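PDB 4ITL: tetraacyldisaccharide 4'-kinase from Aquifex aeolicus, which probably transfers the gamma-phosphate of ATP to the 4'-position of a tetraacyldisaccharide 1-phosphate, forming lipid IVA in the last step of lipid IVA biosynthesis. Local coordinates for residues I39-L44 and S53-L58; I69-Y74 and D99-M104; D139-R144 and R178-L183; S233-N238 and P279-K284. All coordinates share one frame; numbering follows the deposited sequence.

Interaction 1: residues I39-L44 and S53-L58; sequences ISVGNL and SFVMYL
V41 on strand 38-43 meets F54, V55 and L58 of helix 51-61, the strand and helix that flank the P-loop of this P-loop NTPase fold. Its two methyls divide the work. CG2 lies 3.7 Å from CD2 of L58 and also sits at the edge of the F54 ring, in the ring plane, 3.9 Å from CD2 of F54. CG1, which stands anti to the backbone N (chi1 176°), touches the same ring carbon and the CG2 methyl of V55. Replacing V41 by an alanine removes both methyls and would probably leave a gap beside F54 and L58, with V55 touched through CB alone. Farther back along the strand, I39 adds a smaller contact through CG2, so CD2 of L58 is touched by two strand residues.

Strand and helix run nearly antiparallel, at 159°, their axes 9.3 Å apart at closest approach, and no hydrogen bond joins the two segments. The strand is held by backbone bonds to L137 and I152 of its neighbours, while L154 backs both V41 and F54. The helix is fixed from within: the backbone N of L58 donates to the O of F54 at 2.8 Å.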
# COMPACT_ATOMS: atom_id res chain seq x y z
N ILE A 39 8.56 -11.91 -0.78
CA ILE A 39 7.48 -11.55 -1.67
C ILE A 39 7.50 -10.06 -1.93
O ILE A 39 7.54 -9.24 -0.99
CB ILE A 39 6.13 -11.90 -1.05
CG1 ILE A 39 6.10 -13.37 -0.61
CG2 ILE A 39 5.00 -11.56 -2.03
CD1 ILE A 39 4.91 -13.71 0.26
N SER A 40 7.38 -9.68 -3.19
CA SER A 40 7.24 -8.28 -3.52
C SER A 40 5.83 -7.91 -3.92
O SER A 40 5.19 -8.59 -4.70
CB SER A 40 8.25 -7.88 -4.59
OG SER A 40 8.04 -6.53 -4.89
N VAL A 41 5.34 -6.78 -3.40
CA VAL A 41 4.13 -6.22 -3.87
C VAL A 41 4.52 -4.89 -4.46
O VAL A 41 5.24 -4.11 -3.83
CB VAL A 41 3.14 -6.07 -2.67
CG1 VAL A 41 1.88 -5.38 -3.07
CG2 VAL A 41 2.89 -7.43 -2.08
N GLY A 42 4.01 -4.58 -5.64
CA GLY A 42 4.30 -3.27 -6.18
C GLY A 42 3.32 -2.96 -7.27
O GLY A 42 2.39 -3.73 -7.51
N ASN A 43 3.53 -1.84 -7.94
CA ASN A 43 2.64 -1.42 -9.01
C ASN A 43 3.44 -0.63 -10.04
O ASN A 43 4.67 -0.49 -9.91
CB ASN A 43 1.41 -0.65 -8.47
CG ASN A 43 1.72 0.77 -8.13
OD1 ASN A 43 2.69 1.05 -7.42
ND2 ASN A 43 0.93 1.69 -8.68
N LEU A 44 2.77 -0.17 -11.09
CA LEU A 44 3.46 0.42 -12.24
C LEU A 44 3.31 1.92 -12.30
O LEU A 44 3.92 2.57 -13.13
CB LEU A 44 2.88 -0.12 -13.54
CG LEU A 44 3.28 -1.45 -14.11
CD1 LEU A 44 2.87 -1.45 -15.58
CD2 LEU A 44 4.74 -1.68 -13.96
N SER A 53 -3.12 -2.15 1.26
CA SER A 53 -4.21 -3.05 1.54
C SER A 53 -3.92 -4.49 1.18
O SER A 53 -4.27 -5.42 1.93
CB SER A 53 -5.40 -2.58 0.73
OG SER A 53 -5.69 -1.24 1.10
N PHE A 54 -3.27 -4.67 0.04
CA PHE A 54 -2.90 -6.01 -0.40
C PHE A 54 -1.81 -6.58 0.51
O PHE A 54 -1.89 -7.73 0.92
CB PHE A 54 -2.45 -6.06 -1.85
CG PHE A 54 -2.25 -7.46 -2.32
CD1 PHE A 54 -3.34 -8.27 -2.62
CD2 PHE A 54 -0.97 -8.00 -2.41
CE1 PHE A 54 -3.16 -9.56 -2.99
CE2 PHE A 54 -0.80 -9.29 -2.77
CZ PHE A 54 -1.88 -10.07 -3.08
N VAL A 55 -0.87 -5.76 0.91
CA VAL A 55 0.15 -6.18 1.89
C VAL A 55 -0.49 -6.67 3.17
O VAL A 55 -0.14 -7.75 3.71
CB VAL A 55 1.17 -5.05 2.15
CG1 VAL A 55 2.04 -5.34 3.43
CG2 VAL A 55 2.06 -4.84 0.89
N MET A 56 -1.47 -5.93 3.67
CA MET A 56 -2.15 -6.35 4.90
C MET A 56 -2.88 -7.69 4.71
O MET A 56 -2.91 -8.57 5.61
CB MET A 56 -3.11 -5.26 5.39
CG MET A 56 -2.39 -3.98 5.81
SD MET A 56 -3.57 -2.67 6.16
CE MET A 56 -2.55 -1.25 6.46
N TYR A 57 -3.48 -7.86 3.55
CA TYR A 57 -4.17 -9.09 3.23
C TYR A 57 -3.18 -10.25 3.23
O TYR A 57 -3.39 -11.27 3.88
CB TYR A 57 -4.85 -8.94 1.87
CG TYR A 57 -5.41 -10.21 1.31
CD1 TYR A 57 -6.68 -10.64 1.66
CD2 TYR A 57 -4.66 -10.97 0.43
CE1 TYR A 57 -7.20 -11.82 1.14
CE2 TYR A 57 -5.14 -12.14 -0.08
CZ TYR A 57 -6.41 -12.56 0.27
OH TYR A 57 -6.86 -13.73 -0.27
N LEU A 58 -2.06 -10.06 2.54
CA LEU A 58 -1.00 -11.04 2.49
C LEU A 58 -0.51 -11.38 3.90
O LEU A 58 -0.40 -12.56 4.28
CB LEU A 58 0.13 -10.46 1.64
CG LEU A 58 0.90 -11.35 0.74
CD1 LEU A 58 -0.05 -12.22 -0.09
CD2 LEU A 58 1.76 -10.40 -0.13

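Interaction 2: residues I69-Y74 and D99-M104; sequences ILSRGY and DEPYLM. With ACP (phosphomethylphosphonic acid adenylate ester), chain B.
Strand 67-71 and helix 99-107 run almost antiparallel, at 168° with axes 9.7 Å apart, and the backbones draw closest at G73 and P101, whose CA atoms are 5.7 Å from each other. The ring of P101 fills this approach: its CG lies 3.3 Å from OG of S71 and also against CA of G73. OG of S71 stands anti to the backbone N (chi1 -180°), beside the carbonyl carbon, where it accepts the N-H of G73 in an ST turn. The backbone of G73 takes a positive phi that suits a glycine, and a side chain there would come up against P101. One turn further along the helix, M104 bends at chi3 and sets its CE methyl 4.0 Å from CG2 of I69.

At the other end of the contact two waters link the O of Y74 to D99, one donating to its side-chain OD1, the other accepting from its backbone N. OD2 of D99 is salt-bridged to K284.

E100 turns to the nucleotide analogue. Its extended chain brings OE1 to 2.8 Å from O1G of ACP, and OE2 is salt-bridged to K280. A glutamine in its place would probably weaken the hold on K280, leaving that lysine's charge without one of its carboxylate mates. L103 touches the ribose hydroxyls through CD2. The start of helix 99-107 thus lines the nucleotide site through E100 and L103, while the strand end and its ST turn pack behind it against P101 and M104, in a P-loop NTPase fold.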
# COMPACT_ATOMS: atom_id res chain seq x y z
N ILE A 69 7.64 -6.59 7.15
CA ILE A 69 7.36 -5.79 5.96
C ILE A 69 8.56 -4.86 5.81
O ILE A 69 9.00 -4.27 6.79
CB ILE A 69 6.10 -4.97 6.16
CG1 ILE A 69 4.90 -5.91 6.17
CG2 ILE A 69 5.93 -3.97 5.04
CD1 ILE A 69 3.64 -5.26 6.70
N LEU A 70 9.14 -4.81 4.61
CA LEU A 70 10.22 -3.89 4.29
C LEU A 70 9.72 -2.77 3.43
O LEU A 70 9.24 -2.97 2.29
CB LEU A 70 11.37 -4.59 3.57
CG LEU A 70 12.01 -5.75 4.31
CD1 LEU A 70 13.02 -6.40 3.33
CD2 LEU A 70 12.63 -5.32 5.63
N SER A 71 9.84 -1.56 3.98
CA SER A 71 9.20 -0.41 3.40
C SER A 71 10.26 0.67 3.25
O SER A 71 11.29 0.65 3.91
CB SER A 71 8.04 0.00 4.34
OG SER A 71 7.36 1.13 3.84
N ARG A 72 10.07 1.53 2.26
CA ARG A 72 10.79 2.80 2.16
C ARG A 72 10.47 3.80 3.27
O ARG A 72 11.35 4.52 3.71
CB ARG A 72 10.59 3.43 0.79
CG ARG A 72 11.80 4.19 0.30
CD ARG A 72 11.79 4.29 -1.22
NE ARG A 72 10.57 4.92 -1.70
CZ ARG A 72 9.85 4.51 -2.75
NH1 ARG A 72 8.75 5.19 -3.07
NH2 ARG A 72 10.20 3.45 -3.47
N GLY A 73 9.22 3.83 3.72
CA GLY A 73 8.73 4.91 4.57
C GLY A 73 8.77 6.33 4.01
O GLY A 73 9.49 7.18 4.51
N TYR A 74 7.95 6.59 3.01
CA TYR A 74 8.00 7.86 2.29
C TYR A 74 7.71 9.01 3.24
O TYR A 74 6.79 8.94 4.04
CB TYR A 74 6.97 7.87 1.16
CG TYR A 74 7.34 8.72 -0.02
CD1 TYR A 74 8.57 8.59 -0.64
CD2 TYR A 74 6.44 9.64 -0.54
CE1 TYR A 74 8.90 9.36 -1.74
CE2 TYR A 74 6.76 10.42 -1.63
CZ TYR A 74 8.00 10.27 -2.23
OH TYR A 74 8.33 11.04 -3.32
N ASP A 99 3.85 7.72 7.20
CA ASP A 99 2.46 7.36 7.52
C ASP A 99 2.13 5.91 7.10
O ASP A 99 1.48 5.18 7.85
CB ASP A 99 1.43 8.39 6.98
CG ASP A 99 1.53 8.66 5.48
OD1 ASP A 99 2.24 7.93 4.76
OD2 ASP A 99 0.90 9.66 5.03
N GLU A 100 2.61 5.44 5.95
CA GLU A 100 2.23 4.08 5.53
C GLU A 100 2.91 2.95 6.32
O GLU A 100 2.25 1.99 6.72
CB GLU A 100 2.37 3.90 4.00
CG GLU A 100 1.39 4.86 3.26
CD GLU A 100 1.62 4.96 1.76
OE1 GLU A 100 2.47 4.23 1.24
OE2 GLU A 100 0.92 5.75 1.07
N PRO A 101 4.22 3.06 6.59
CA PRO A 101 4.73 2.01 7.48
C PRO A 101 4.03 1.99 8.85
O PRO A 101 3.77 0.91 9.40
CB PRO A 101 6.22 2.36 7.64
CG PRO A 101 6.54 3.09 6.38
CD PRO A 101 5.30 3.82 5.93
N TYR A 102 3.79 3.16 9.43
CA TYR A 102 3.12 3.26 10.73
C TYR A 102 1.69 2.63 10.64
O TYR A 102 1.26 1.91 11.54
CB TYR A 102 3.07 4.70 11.19
CG TYR A 102 2.45 4.91 12.55
CD1 TYR A 102 1.07 5.08 12.67
CD2 TYR A 102 3.22 4.95 13.70
CE1 TYR A 102 0.47 5.26 13.89
CE2 TYR A 102 2.62 5.14 14.95
CZ TYR A 102 1.24 5.30 15.03
OH TYR A 102 0.56 5.49 16.22
N LEU A 103 0.99 2.88 9.53
CA LEU A 103 -0.40 2.42 9.35
C LEU A 103 -0.41 0.89 9.30
O LEU A 103 -1.20 0.21 9.99
CB LEU A 103 -0.97 3.01 8.07
CG LEU A 103 -2.29 2.40 7.55
CD1 LEU A 103 -3.43 2.90 8.40
CD2 LEU A 103 -2.53 2.73 6.07
N MET A 104 0.52 0.34 8.55
CA MET A 104 0.66 -1.11 8.48
C MET A 104 1.02 -1.73 9.84
O MET A 104 0.39 -2.70 10.28
CB MET A 104 1.65 -1.49 7.38
CG MET A 104 1.05 -1.21 5.98
SD MET A 104 2.06 -1.84 4.65
CE MET A 104 3.51 -0.78 4.73
PG ACP B . 0.96 4.44 -2.27
O1G ACP B . 2.09 5.05 -1.46
O2G ACP B . 1.40 3.96 -3.67
O3G ACP B . -0.13 5.54 -2.46
PB ACP B . -1.30 2.49 -1.76
O1B ACP B . -1.60 1.33 -0.85
O2B ACP B . -1.18 1.91 -3.17
C3B ACP B . 0.34 3.05 -1.22
PA ACP B . -3.90 3.52 -1.52
O1A ACP B . -4.79 2.63 -2.36
O2A ACP B . -4.25 4.97 -1.60
O3A ACP B . -2.37 3.62 -2.01
O5' ACP B . -4.01 3.02 -0.01
C5' ACP B . -3.44 3.83 1.01
C4' ACP B . -4.26 3.75 2.29
O4' ACP B . -5.17 4.84 2.21
C3' ACP B . -5.11 2.54 2.50
O3' ACP B . -4.48 1.50 3.12
C2' ACP B . -6.22 3.08 3.32
O2' ACP B . -5.95 3.25 4.68
C1' ACP B . -6.41 4.41 2.70
N9 ACP B . -7.41 4.45 1.63
C8 ACP B . -7.21 4.66 0.31
N7 ACP B . -8.40 4.64 -0.33
C5 ACP B . -9.37 4.44 0.58
C6 ACP B . -10.75 4.33 0.53
N6 ACP B . -11.44 4.43 -0.73
N1 ACP B . -11.45 4.11 1.65
C2 ACP B . -10.83 3.98 2.86
N3 ACP B . -9.49 4.08 2.97
C4 ACP B . -8.75 4.30 1.85
O HOH W 1 5.01 6.80 3.83
O HOH W 2 4.73 10.08 5.70

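Interaction 3: residues D139-R144 and R178-L183; sequences DGFQHR and RRADAL
The carbonyl O of F141 is gripped twice: NH2 of R179 donates to it at 2.9 Å, and water 3 donates to it at 2.7 Å. The same water accepts from NE of R179, so the arginine reaches this one oxygen both directly and through solvent. The direct bond is bent, 151° at the hydrogen; the oxygen lies in the guanidinium plane, whereas NH2 stands well above the carbonyl plane of F141.

Flat groups then stack on both faces of that guanidinium. On one is the ring of F141, with CZ of R179 4.2 Å from the ring centroid in an off-centre cation-pi contact, the planes tilted by 27°; NH2 comes nearest, over CE2. On the opposite face lies the guanidinium of R144, almost parallel at 7°, with CD of R179 placed 3.3 Å from CZ of R144, over the centre of the group. A bend at chi3 turns the head of R179 into this sandwich.

Two like charges lie close here, and carboxylates probably offset them: R179 is salt-bridged to E176 and E172, and R144 to D25 of helix 11-25. The edge of the F141 ring faces the N of A180, 4.2 Å from CE1. This arginine-arginine-phenylalanine stack joins the loop between strands 134-137 and 150-155 to the lead-in of strand 182-185, at the side of the P-loop NTPase core.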
# COMPACT_ATOMS: atom_id res chain seq x y z
N ASP A 139 6.44 -1.77 -1.49
CA ASP A 139 6.50 -1.15 -2.81
C ASP A 139 7.75 -1.55 -3.62
O ASP A 139 8.67 -0.76 -3.78
CB ASP A 139 6.43 0.37 -2.66
CG ASP A 139 6.21 1.08 -3.96
OD1 ASP A 139 5.58 0.50 -4.86
OD2 ASP A 139 6.67 2.23 -4.09
N GLY A 140 7.78 -2.79 -4.11
CA GLY A 140 9.04 -3.44 -4.47
C GLY A 140 9.36 -3.68 -5.94
O GLY A 140 10.43 -4.20 -6.24
N PHE A 141 8.45 -3.34 -6.84
CA PHE A 141 8.53 -3.85 -8.20
C PHE A 141 9.71 -3.28 -9.01
O PHE A 141 10.31 -3.99 -9.82
CB PHE A 141 7.21 -3.57 -8.91
CG PHE A 141 7.08 -4.19 -10.30
CD1 PHE A 141 6.78 -5.53 -10.46
CD2 PHE A 141 7.22 -3.41 -11.42
CE1 PHE A 141 6.63 -6.08 -11.72
CE2 PHE A 141 7.06 -3.94 -12.70
CZ PHE A 141 6.77 -5.29 -12.84
N GLN A 142 9.97 -1.98 -8.79
CA GLN A 142 11.05 -1.23 -9.39
C GLN A 142 12.41 -1.47 -8.66
O GLN A 142 13.47 -1.13 -9.19
CB GLN A 142 10.76 0.27 -9.44
CG GLN A 142 9.71 0.69 -10.47
CD GLN A 142 8.27 0.35 -10.00
OE1 GLN A 142 8.00 0.34 -8.80
NE2 GLN A 142 7.39 0.01 -10.94
N HIS A 143 12.36 -2.05 -7.46
CA HIS A 143 13.56 -2.29 -6.67
C HIS A 143 14.24 -3.60 -7.04
O HIS A 143 14.29 -4.54 -6.25
CB HIS A 143 13.23 -2.28 -5.18
CG HIS A 143 14.40 -1.97 -4.30
ND1 HIS A 143 15.01 -0.74 -4.29
CD2 HIS A 143 15.07 -2.73 -3.41
CE1 HIS A 143 16.01 -0.75 -3.42
NE2 HIS A 143 16.06 -1.95 -2.87
N ARG A 144 14.78 -3.65 -8.24
CA ARG A 144 15.27 -4.88 -8.85
C ARG A 144 16.46 -5.48 -8.11
O ARG A 144 16.69 -6.67 -8.16
CB ARG A 144 15.60 -4.65 -10.32
CG ARG A 144 14.37 -4.58 -11.19
CD ARG A 144 14.34 -5.71 -12.20
NE ARG A 144 14.26 -5.18 -13.54
CZ ARG A 144 14.37 -5.92 -14.63
NH1 ARG A 144 14.27 -5.34 -15.81
NH2 ARG A 144 14.56 -7.22 -14.55
N ARG A 178 5.66 -8.05 -17.96
CA ARG A 178 6.31 -9.35 -18.15
C ARG A 178 7.07 -9.84 -16.91
O ARG A 178 7.21 -11.04 -16.73
CB ARG A 178 7.25 -9.31 -19.35
CG ARG A 178 8.50 -8.48 -19.14
CD ARG A 178 9.37 -8.51 -20.42
NE ARG A 178 10.23 -7.33 -20.51
CZ ARG A 178 10.62 -6.76 -21.64
NH1 ARG A 178 10.23 -7.23 -22.82
NH2 ARG A 178 11.40 -5.69 -21.60
N ARG A 179 7.57 -8.94 -16.07
CA ARG A 179 8.38 -9.33 -14.91
C ARG A 179 7.54 -9.88 -13.74
O ARG A 179 8.07 -10.44 -12.81
CB ARG A 179 9.19 -8.13 -14.37
CG ARG A 179 10.00 -7.36 -15.38
CD ARG A 179 11.16 -6.63 -14.73
NE ARG A 179 10.80 -5.72 -13.61
CZ ARG A 179 10.50 -4.44 -13.75
NH1 ARG A 179 10.43 -3.87 -14.95
NH2 ARG A 179 10.25 -3.71 -12.67
N ALA A 180 6.22 -9.70 -13.75
CA ALA A 180 5.39 -10.23 -12.67
C ALA A 180 5.19 -11.76 -12.69
O ALA A 180 5.00 -12.34 -13.73
CB ALA A 180 4.06 -9.58 -12.71
N ASP A 181 5.20 -12.41 -11.53
CA ASP A 181 4.77 -13.82 -11.47
C ASP A 181 3.24 -13.85 -11.34
O ASP A 181 2.60 -14.81 -11.69
CB ASP A 181 5.42 -14.50 -10.25
CG ASP A 181 6.97 -14.44 -10.31
OD1 ASP A 181 7.53 -14.76 -11.36
OD2 ASP A 181 7.60 -14.01 -9.32
N ALA A 182 2.66 -12.77 -10.81
CA ALA A 182 1.23 -12.74 -10.57
C ALA A 182 0.75 -11.30 -10.66
O ALA A 182 1.43 -10.38 -10.21
CB ALA A 182 0.91 -13.32 -9.18
N LEU A 183 -0.42 -11.14 -11.26
CA LEU A 183 -1.09 -9.86 -11.35
C LEU A 183 -2.32 -9.80 -10.43
O LEU A 183 -3.13 -10.76 -10.37
CB LEU A 183 -1.57 -9.70 -12.79
CG LEU A 183 -0.46 -9.75 -13.82
CD1 LEU A 183 -1.08 -9.50 -15.19
CD2 LEU A 183 0.57 -8.72 -13.50
O HOH W 3 10.25 -6.53 -10.81

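Interaction 4: residues S233-N238 and P279-K284; sequences SGLGDN and PKDLIK. With ACP (phosphomethylphosphonic acid adenylate ester), chain B.
G234 and D281 join the end of strand 229-234 to helix 279-282 by a hydrogen bond beside the nucleotide site of this P-loop kinase. The N of G234 donates to OD1 of D281 at 2.6 Å, almost straight at 177°, reaching the syn side of the carboxylate though 28° out of its plane. OD1 also takes bonds from water 4 and from the hydroxyl of Y264, while OD2 is bound by T278, which helps to fix the carboxylate's rotation. Water 4 donates to the O of G234 as well and accepts from NZ of K284, whose charge is paired with D99.

Apolar contact is made by L235 and the stem of K280, which run alongside one another in opposing senses, CD2 of L235 3.7 Å from CD of K280. The lysine, with CG anti to the backbone N (chi1 168°) and the rest extended, runs by the ribose toward E100 and D260, its salt-bridge partners.

Toward the analogue, CD1 of L235 rests near C8 of the adenine, and the N of K280 makes a weak bond to the ribose O2'. Water 5 accepts from the N of G236 and from NZ of K280, and donates to O3A and O3G of ACP, each at 3.0 Å.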
# COMPACT_ATOMS: atom_id res chain seq x y z
N SER A 233 -9.45 13.44 2.64
CA SER A 233 -8.30 12.54 2.72
C SER A 233 -7.07 13.19 2.11
O SER A 233 -7.20 14.07 1.28
CB SER A 233 -8.61 11.25 2.00
OG SER A 233 -8.89 11.50 0.64
N GLY A 234 -5.88 12.74 2.50
CA GLY A 234 -4.71 12.95 1.68
C GLY A 234 -4.05 11.68 1.19
O GLY A 234 -3.40 10.97 1.94
N LEU A 235 -4.18 11.44 -0.11
CA LEU A 235 -4.06 10.11 -0.68
C LEU A 235 -3.35 10.24 -2.00
O LEU A 235 -3.26 11.34 -2.54
CB LEU A 235 -5.42 9.47 -0.90
CG LEU A 235 -6.24 9.11 0.32
CD1 LEU A 235 -7.48 8.36 -0.11
CD2 LEU A 235 -5.44 8.29 1.31
N GLY A 236 -2.82 9.15 -2.52
CA GLY A 236 -2.35 9.18 -3.89
C GLY A 236 -3.44 9.65 -4.84
O GLY A 236 -3.18 10.43 -5.77
N ASP A 237 -4.66 9.17 -4.63
CA ASP A 237 -5.81 9.68 -5.40
C ASP A 237 -7.10 9.83 -4.59
O ASP A 237 -7.84 8.85 -4.38
CB ASP A 237 -6.09 8.75 -6.56
CG ASP A 237 -7.26 9.23 -7.39
OD1 ASP A 237 -7.64 10.42 -7.25
OD2 ASP A 237 -7.79 8.42 -8.18
N ASN A 238 -7.37 11.06 -4.16
CA ASN A 238 -8.55 11.38 -3.35
C ASN A 238 -9.85 11.13 -4.11
O ASN A 238 -10.93 10.97 -3.51
CB ASN A 238 -8.49 12.83 -2.89
CG ASN A 238 -7.35 13.09 -1.93
OD1 ASN A 238 -6.93 12.18 -1.19
ND2 ASN A 238 -6.83 14.32 -1.94
N PRO A 279 -8.26 5.48 7.07
CA PRO A 279 -7.34 5.13 8.15
C PRO A 279 -5.94 5.75 8.04
O PRO A 279 -5.30 6.04 9.06
CB PRO A 279 -7.28 3.61 8.06
CG PRO A 279 -8.61 3.23 7.54
CD PRO A 279 -8.93 4.29 6.51
N LYS A 280 -5.46 5.89 6.80
CA LYS A 280 -4.18 6.52 6.50
C LYS A 280 -4.15 7.92 7.03
O LYS A 280 -3.15 8.37 7.59
CB LYS A 280 -3.90 6.47 4.97
CG LYS A 280 -2.78 7.31 4.49
CD LYS A 280 -2.42 7.01 3.06
CE LYS A 280 -1.57 8.13 2.49
NZ LYS A 280 -0.93 7.72 1.21
N ASP A 281 -5.27 8.62 6.89
CA ASP A 281 -5.40 9.95 7.48
C ASP A 281 -5.59 9.90 9.00
O ASP A 281 -5.03 10.71 9.72
CB ASP A 281 -6.57 10.72 6.83
CG ASP A 281 -6.46 10.74 5.30
OD1 ASP A 281 -5.59 11.49 4.80
OD2 ASP A 281 -7.22 10.02 4.60
N LEU A 282 -6.42 8.99 9.48
CA LEU A 282 -6.78 8.96 10.89
C LEU A 282 -5.57 8.69 11.80
O LEU A 282 -5.59 9.04 12.98
CB LEU A 282 -7.83 7.89 11.14
CG LEU A 282 -8.55 7.94 12.48
CD1 LEU A 282 -9.50 9.09 12.55
CD2 LEU A 282 -9.31 6.64 12.62
N ILE A 283 -4.51 8.07 11.29
CA ILE A 283 -3.35 7.81 12.16
C ILE A 283 -2.75 9.12 12.63
O ILE A 283 -2.07 9.18 13.66
CB ILE A 283 -2.26 6.96 11.51
CG1 ILE A 283 -1.89 7.53 10.15
CG2 ILE A 283 -2.69 5.50 11.39
CD1 ILE A 283 -0.55 7.06 9.69
N LYS A 284 -3.01 10.17 11.87
CA LYS A 284 -2.50 11.47 12.19
C LYS A 284 -3.44 12.30 12.99
O LYS A 284 -3.12 13.42 13.29
CB LYS A 284 -2.17 12.23 10.92
CG LYS A 284 -1.20 11.46 10.01
CD LYS A 284 -1.43 11.83 8.58
CE LYS A 284 -0.68 10.94 7.65
NZ LYS A 284 -0.97 11.36 6.27
PG ACP B . 0.96 4.44 -2.27
O1G ACP B . 2.09 5.05 -1.46
O2G ACP B . 1.40 3.96 -3.67
O3G ACP B . -0.13 5.54 -2.46
PB ACP B . -1.30 2.49 -1.76
O1B ACP B . -1.60 1.33 -0.85
O2B ACP B . -1.18 1.91 -3.17
C3B ACP B . 0.34 3.05 -1.22
PA ACP B . -3.90 3.52 -1.52
O1A ACP B . -4.79 2.63 -2.36
O2A ACP B . -4.25 4.97 -1.60
O3A ACP B . -2.37 3.62 -2.01
O5' ACP B . -4.01 3.02 -0.01
C5' ACP B . -3.44 3.83 1.01
C4' ACP B . -4.26 3.75 2.29
O4' ACP B . -5.17 4.84 2.21
C3' ACP B . -5.11 2.54 2.50
O3' ACP B . -4.48 1.50 3.12
C2' ACP B . -6.22 3.08 3.32
O2' ACP B . -5.95 3.25 4.68
C1' ACP B . -6.41 4.41 2.70
N9 ACP B . -7.41 4.45 1.63
C8 ACP B . -7.21 4.66 0.31
N7 ACP B . -8.40 4.64 -0.33
C5 ACP B . -9.37 4.44 0.58
C6 ACP B . -10.75 4.33 0.53
N6 ACP B . -11.44 4.43 -0.73
N1 ACP B . -11.45 4.11 1.65
C2 ACP B . -10.83 3.98 2.86
N3 ACP B . -9.49 4.08 2.97
C4 ACP B . -8.75 4.30 1.85
O HOH W 4 -2.86 11.37 4.44
O HOH W 5 -2.63 6.45 -1.14

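In the fold
Interactions 1, 2 and 4 are buried, while interaction 3 is only partly so and lies farthest from the chain's centre. Interactions 1 and 2 are strand-helix contacts in series, and their helices, 51-61 and 99-107, also pack on each other where M56 meets M104. Interaction 1 is wholly apolar, whereas interaction 2 turns polar toward the nucleotide, which it shares with interaction 4; salt bridges E100-K280 and D99-K284 join those two. Interaction 3 connects with interaction 1 through V41 O and G140 N, yet relies on stacked arginines. Interactions 3 and 4, on opposite sides of the chain's centre, do not touch.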